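Local structure of uncharacterized protein (Chaetomium thermophilum, 3LPZ) at residues K11-R22 with A34-Y45. The protein is a Get4 homologue that probably binds Get5 and serves the Get pathway, in which tail-anchored membrane proteins are targeted. Residues are numbered along the deposited sequence; the frame is centred on the assembly and turned at random.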
loop_
_atom_site.group_PDB
_atom_site.type_symbol
_atom_site.label_atom_id
_atom_site.label_comp_id
_atom_site.label_asym_id
_atom_site.label_seq_id
_atom_site.Cartn_x
_atom_site.Cartn_y
_atom_site.Cartn_z
ATOM N N LYS A 11 -26.990 22.773 21.582
ATOM C CA LYS A 11 -27.830 21.605 21.784
ATOM C C LYS A 11 -27.081 20.302 21.423
ATOM O O LYS A 11 -27.146 19.328 22.184
ATOM C CB LYS A 11 -29.142 21.711 20.997
ATOM C CG LYS A 11 -30.160 20.642 21.404
ATOM C CD LYS A 11 -31.331 20.519 20.414
ATOM C CE LYS A 11 -32.164 19.282 20.745
ATOM N NZ LYS A 11 -33.358 19.116 19.865
ATOM N N ILE A 12 -26.379 20.303 20.280
ATOM C CA ILE A 12 -25.668 19.110 19.785
ATOM C C ILE A 12 -24.616 18.694 20.811
ATOM O O ILE A 12 -24.497 17.516 21.156
ATOM C CB ILE A 12 -24.956 19.345 18.409
ATOM C CG1 ILE A 12 -25.871 20.000 17.371
ATOM C CG2 ILE A 12 -24.359 18.032 17.869
ATOM C CD1 ILE A 12 -27.018 19.163 16.946
ATOM N N GLU A 13 -23.873 19.684 21.302
ATOM C CA GLU A 13 -22.809 19.461 22.273
ATOM C C GLU A 13 -23.333 18.840 23.578
ATOM O O GLU A 13 -22.705 17.939 24.136
ATOM C CB GLU A 13 -22.042 20.765 22.531
ATOM C CG GLU A 13 -21.647 21.463 21.237
ATOM C CD GLU A 13 -20.487 22.423 21.386
ATOM O OE1 GLU A 13 -20.450 23.170 22.394
ATOM O OE2 GLU A 13 -19.613 22.439 20.479
ATOM N N ARG A 14 -24.497 19.292 24.038
ATOM C CA ARG A 14 -25.141 18.661 25.200
ATOM C C ARG A 14 -25.659 17.234 24.926
ATOM O O ARG A 14 -25.574 16.367 25.789
ATOM C CB ARG A 14 -26.272 19.534 25.748
ATOM C CG ARG A 14 -25.798 20.872 26.330
ATOM C CD ARG A 14 -26.859 21.520 27.243
ATOM N NE ARG A 14 -28.139 21.718 26.564
ATOM C CZ ARG A 14 -28.422 22.742 25.760
ATOM N NH1 ARG A 14 -27.504 23.678 25.518
ATOM N NH2 ARG A 14 -29.628 22.818 25.194
ATOM N N ILE A 15 -26.204 16.989 23.742
ATOM C CA ILE A 15 -26.645 15.622 23.400
ATOM C C ILE A 15 -25.443 14.674 23.433
ATOM O O ILE A 15 -25.475 13.627 24.086
ATOM C CB ILE A 15 -27.397 15.561 22.042
ATOM C CG1 ILE A 15 -28.793 16.139 22.219
ATOM C CG2 ILE A 15 -27.474 14.088 21.492
ATOM C CD1 ILE A 15 -29.358 16.711 20.968
ATOM N N ILE A 16 -24.368 15.110 22.793
ATOM C CA ILE A 16 -23.099 14.389 22.795
ATOM C C ILE A 16 -22.537 14.101 24.189
ATOM O O ILE A 16 -22.203 12.958 24.486
ATOM C CB ILE A 16 -22.046 15.104 21.901
ATOM C CG1 ILE A 16 -22.477 14.944 20.429
ATOM C CG2 ILE A 16 -20.626 14.485 22.119
ATOM C CD1 ILE A 16 -21.746 15.817 19.428
ATOM N N ALA A 17 -22.431 15.140 25.025
ATOM C CA ALA A 17 -21.868 15.010 26.367
ATOM C C ALA A 17 -22.692 14.012 27.189
ATOM O O ALA A 17 -22.133 13.177 27.918
ATOM C CB ALA A 17 -21.781 16.400 27.074
ATOM N N ARG A 18 -24.014 14.102 27.050
ATOM C CA ARG A 18 -24.947 13.192 27.716
ATOM C C ARG A 18 -24.692 11.738 27.309
ATOM O O ARG A 18 -24.535 10.869 28.167
ATOM C CB ARG A 18 -26.396 13.608 27.418
ATOM C CG ARG A 18 -27.426 13.080 28.409
ATOM C CD ARG A 18 -28.736 13.879 28.359
ATOM N NE ARG A 18 -29.460 13.715 27.098
ATOM C CZ ARG A 18 -29.709 14.694 26.229
ATOM N NH1 ARG A 18 -29.299 15.930 26.474
ATOM N NH2 ARG A 18 -30.374 14.434 25.113
ATOM N N LEU A 19 -24.631 11.487 26.004
ATOM C CA LEU A 19 -24.306 10.153 25.475
ATOM C C LEU A 19 -22.924 9.678 25.930
ATOM O O LEU A 19 -22.793 8.545 26.366
ATOM C CB LEU A 19 -24.433 10.104 23.937
ATOM C CG LEU A 19 -25.855 10.317 23.408
ATOM C CD1 LEU A 19 -25.835 10.603 21.917
ATOM C CD2 LEU A 19 -26.774 9.107 23.733
ATOM N N GLN A 20 -21.908 10.541 25.849
ATOM C CA GLN A 20 -20.540 10.169 26.299
ATOM C C GLN A 20 -20.450 9.780 27.780
ATOM O O GLN A 20 -19.789 8.779 28.138
ATOM C CB GLN A 20 -19.532 11.270 25.985
ATOM C CG GLN A 20 -19.210 11.337 24.504
ATOM C CD GLN A 20 -18.330 12.514 24.163
ATOM O OE1 GLN A 20 -18.511 13.601 24.691
ATOM N NE2 GLN A 20 -17.368 12.298 23.285
ATOM N N ARG A 21 -21.117 10.566 28.629
ATOM C CA ARG A 21 -21.136 10.272 30.060
ATOM C C ARG A 21 -21.837 8.945 30.348
ATOM O O ARG A 21 -21.310 8.134 31.101
ATOM C CB ARG A 21 -21.740 11.419 30.882
ATOM C CG ARG A 21 -21.783 11.135 32.388
ATOM C CD ARG A 21 -21.348 12.344 33.218
ATOM N NE ARG A 21 -20.001 12.802 32.873
ATOM C CZ ARG A 21 -19.294 13.664 33.597
ATOM N NH1 ARG A 21 -19.802 14.166 34.712
ATOM N NH2 ARG A 21 -18.077 14.026 33.205
ATOM N N ARG A 22 -22.998 8.696 29.734
ATOM C CA ARG A 22 -23.644 7.385 29.893
ATOM C C ARG A 22 -22.717 6.234 29.533
ATOM O O ARG A 22 -22.681 5.208 30.234
ATOM C CB ARG A 22 -24.925 7.288 29.068
ATOM C CG ARG A 22 -26.065 8.088 29.648
ATOM C CD ARG A 22 -27.244 8.109 28.714
ATOM N NE ARG A 22 -27.753 6.773 28.417
ATOM C CZ ARG A 22 -28.648 6.526 27.464
ATOM N NH1 ARG A 22 -29.108 7.530 26.724
ATOM N NH2 ARG A 22 -29.085 5.290 27.252
ATOM N N ALA A 34 -26.923 3.224 24.788
ATOM C CA ALA A 34 -26.482 4.550 24.393
ATOM C C ALA A 34 -26.061 4.585 22.922
ATOM O O ALA A 34 -26.333 5.570 22.219
ATOM C CB ALA A 34 -25.352 5.027 25.288
ATOM N N ALA A 35 -25.392 3.524 22.455
ATOM C CA ALA A 35 -24.988 3.454 21.046
ATOM C C ALA A 35 -26.229 3.399 20.168
ATOM O O ALA A 35 -26.276 4.048 19.117
ATOM C CB ALA A 35 -24.074 2.245 20.787
ATOM N N GLN A 36 -27.245 2.647 20.599
ATOM C CA GLN A 36 -28.502 2.571 19.839
ATOM C C GLN A 36 -29.243 3.895 19.809
ATOM O O GLN A 36 -29.830 4.270 18.779
ATOM C CB GLN A 36 -29.417 1.442 20.365
ATOM C CG GLN A 36 -28.850 0.037 20.093
ATOM C CD GLN A 36 -28.542 -0.211 18.614
ATOM O OE1 GLN A 36 -29.419 -0.082 17.752
ATOM N NE2 GLN A 36 -27.290 -0.563 18.315
ATOM N N GLU A 37 -29.224 4.608 20.936
ATOM C CA GLU A 37 -29.866 5.901 20.989
ATOM C C GLU A 37 -29.077 6.878 20.109
ATOM O O GLU A 37 -29.650 7.748 19.487
ATOM C CB GLU A 37 -29.924 6.396 22.429
ATOM C CG GLU A 37 -30.649 7.739 22.602
ATOM C CD GLU A 37 -30.755 8.127 24.043
ATOM O OE1 GLU A 37 -30.985 7.214 24.876
ATOM O OE2 GLU A 37 -30.600 9.338 24.347
ATOM N N THR A 38 -27.751 6.727 20.063
ATOM C CA THR A 38 -26.921 7.570 19.168
ATOM C C THR A 38 -27.343 7.396 17.698
ATOM O O THR A 38 -27.448 8.377 16.956
ATOM C CB THR A 38 -25.412 7.269 19.352
ATOM O OG1 THR A 38 -25.067 7.444 20.739
ATOM C CG2 THR A 38 -24.513 8.204 18.486
ATOM N N ARG A 39 -27.575 6.151 17.272
ATOM C CA ARG A 39 -28.023 5.877 15.893
ATOM C C ARG A 39 -29.320 6.600 15.588
ATOM O O ARG A 39 -29.468 7.162 14.496
ATOM C CB ARG A 39 -28.276 4.376 15.655
ATOM C CG ARG A 39 -27.052 3.491 15.705
ATOM C CD ARG A 39 -27.502 2.036 15.456
ATOM N NE ARG A 39 -28.249 1.889 14.202
ATOM C CZ ARG A 39 -29.267 1.040 14.000
ATOM N NH1 ARG A 39 -29.719 0.264 14.992
ATOM N NH2 ARG A 39 -29.856 0.997 12.802
ATOM N N LEU A 40 -30.279 6.529 16.517
ATOM C CA LEU A 40 -31.567 7.171 16.317
ATOM C C LEU A 40 -31.408 8.702 16.209
ATOM O O LEU A 40 -31.952 9.312 15.300
ATOM C CB LEU A 40 -32.562 6.795 17.433
ATOM C CG LEU A 40 -34.053 7.105 17.243
ATOM C CD1 LEU A 40 -34.715 6.293 16.079
ATOM C CD2 LEU A 40 -34.802 6.827 18.563
ATOM N N VAL A 41 -30.657 9.307 17.119
ATOM C CA VAL A 41 -30.474 10.756 17.080
ATOM C C VAL A 41 -29.773 11.206 15.770
ATOM O O VAL A 41 -30.224 12.174 15.102
ATOM C CB VAL A 41 -29.708 11.239 18.333
ATOM C CG1 VAL A 41 -29.395 12.692 18.238
ATOM C CG2 VAL A 41 -30.546 10.961 19.594
ATOM N N ALA A 42 -28.680 10.513 15.415
ATOM C CA ALA A 42 -27.960 10.815 14.194
ATOM C C ALA A 42 -28.874 10.661 12.964
ATOM O O ALA A 42 -28.851 11.512 12.056
ATOM C CB ALA A 42 -26.717 9.902 14.043
ATOM N N ALA A 43 -29.658 9.582 12.920
ATOM C CA ALA A 43 -30.568 9.361 11.780
ATOM C C ALA A 43 -31.595 10.501 11.658
ATOM O O ALA A 43 -31.887 10.959 10.547
ATOM C CB ALA A 43 -31.263 7.984 11.859
ATOM N N ARG A 44 -32.131 10.980 12.775
ATOM C CA ARG A 44 -33.011 12.165 12.695
ATOM C C ARG A 44 -32.335 13.401 12.087
ATOM O O ARG A 44 -32.925 14.049 11.218
ATOM C CB ARG A 44 -33.580 12.524 14.044
ATOM C CG ARG A 44 -34.688 11.574 14.487
ATOM C CD ARG A 44 -34.861 11.668 15.998
ATOM N NE ARG A 44 -35.895 10.762 16.487
ATOM C CZ ARG A 44 -36.079 10.467 17.771
ATOM N NH1 ARG A 44 -35.278 10.990 18.707
ATOM N NH2 ARG A 44 -37.050 9.628 18.117
ATOM N N TYR A 45 -31.114 13.735 12.529
ATOM C CA TYR A 45 -30.391 14.871 11.919
ATOM C C TYR A 45 -30.118 14.641 10.439
ATOM O O TYR A 45 -30.284 15.554 9.618
ATOM C CB TYR A 45 -29.083 15.210 12.665
ATOM C CG TYR A 45 -29.351 15.987 13.934
ATOM C CD1 TYR A 45 -29.866 17.291 13.881
ATOM C CD2 TYR A 45 -29.114 15.413 15.190
ATOM C CE1 TYR A 45 -30.122 18.009 15.057
ATOM C CE2 TYR A 45 -29.375 16.108 16.360
ATOM C CZ TYR A 45 -29.885 17.399 16.286
ATOM O OH TYR A 45 -30.127 18.093 17.444
HETATM O O HOH W 1 -29.547 11.934 23.353
HETATM O O HOH W 2 -28.911 10.398 26.627
HETATM O O HOH W 3 -31.553 4.999 25.714
#
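Arg22 and Glu37 join the first two helices of this alpha-solenoid by a salt bridge, a worked example of how a helical hairpin combines an apolar seam with a polar clasp at its margin. The axes of segments 11-22 and 34-45 run nearly antiparallel, at 161°, and approach to 10.1 Å. Glu37 rewards a walk outward from CB, which points toward helix 11-25. With CG anti to the backbone N (chi1 -177°) and the chain extended beyond it, the carboxylate is carried up to that helix, where CD lies 4.1 Å from Leu19 CD2. OE1 accepts from Arg22 NH1 at 2.7 Å in a nearly straight bond; the acceptor lies in the guanidinium plane, yet the donor comes from above the carboxylate plane, the two planes being 48° apart. OE2 takes hydrogen bonds from two waters, one of which also accepts from Arg22 NH1, while their links to Arg18 are weak. Were this glutamate replaced by an alanine, the Arg22 guanidinium would probably lose its charged mate and the two waters their shared acceptor. Ala34 lies over one face of that guanidinium. Deeper in, Leu19 sets CD1 3.5 Å from Thr38 OG1, a hydroxyl already engaged as donor to Ala34 O within its own helix. Farther along, Ile15 CG2 meets Val41 CG1 at 4.0 Å. The tyrosine closes the seam at its far end: Ile12 CD1 approaches the Tyr45 ring obliquely, 3.4 Å from CZ, and Ile15 CD1 lies near OH. The pair forms the N-terminal end of the helical stack, where helix 51-67 receives Ile16, Thr38 and Tyr45, and helix 71-88 packs against Ala35, Thr38 and Arg39.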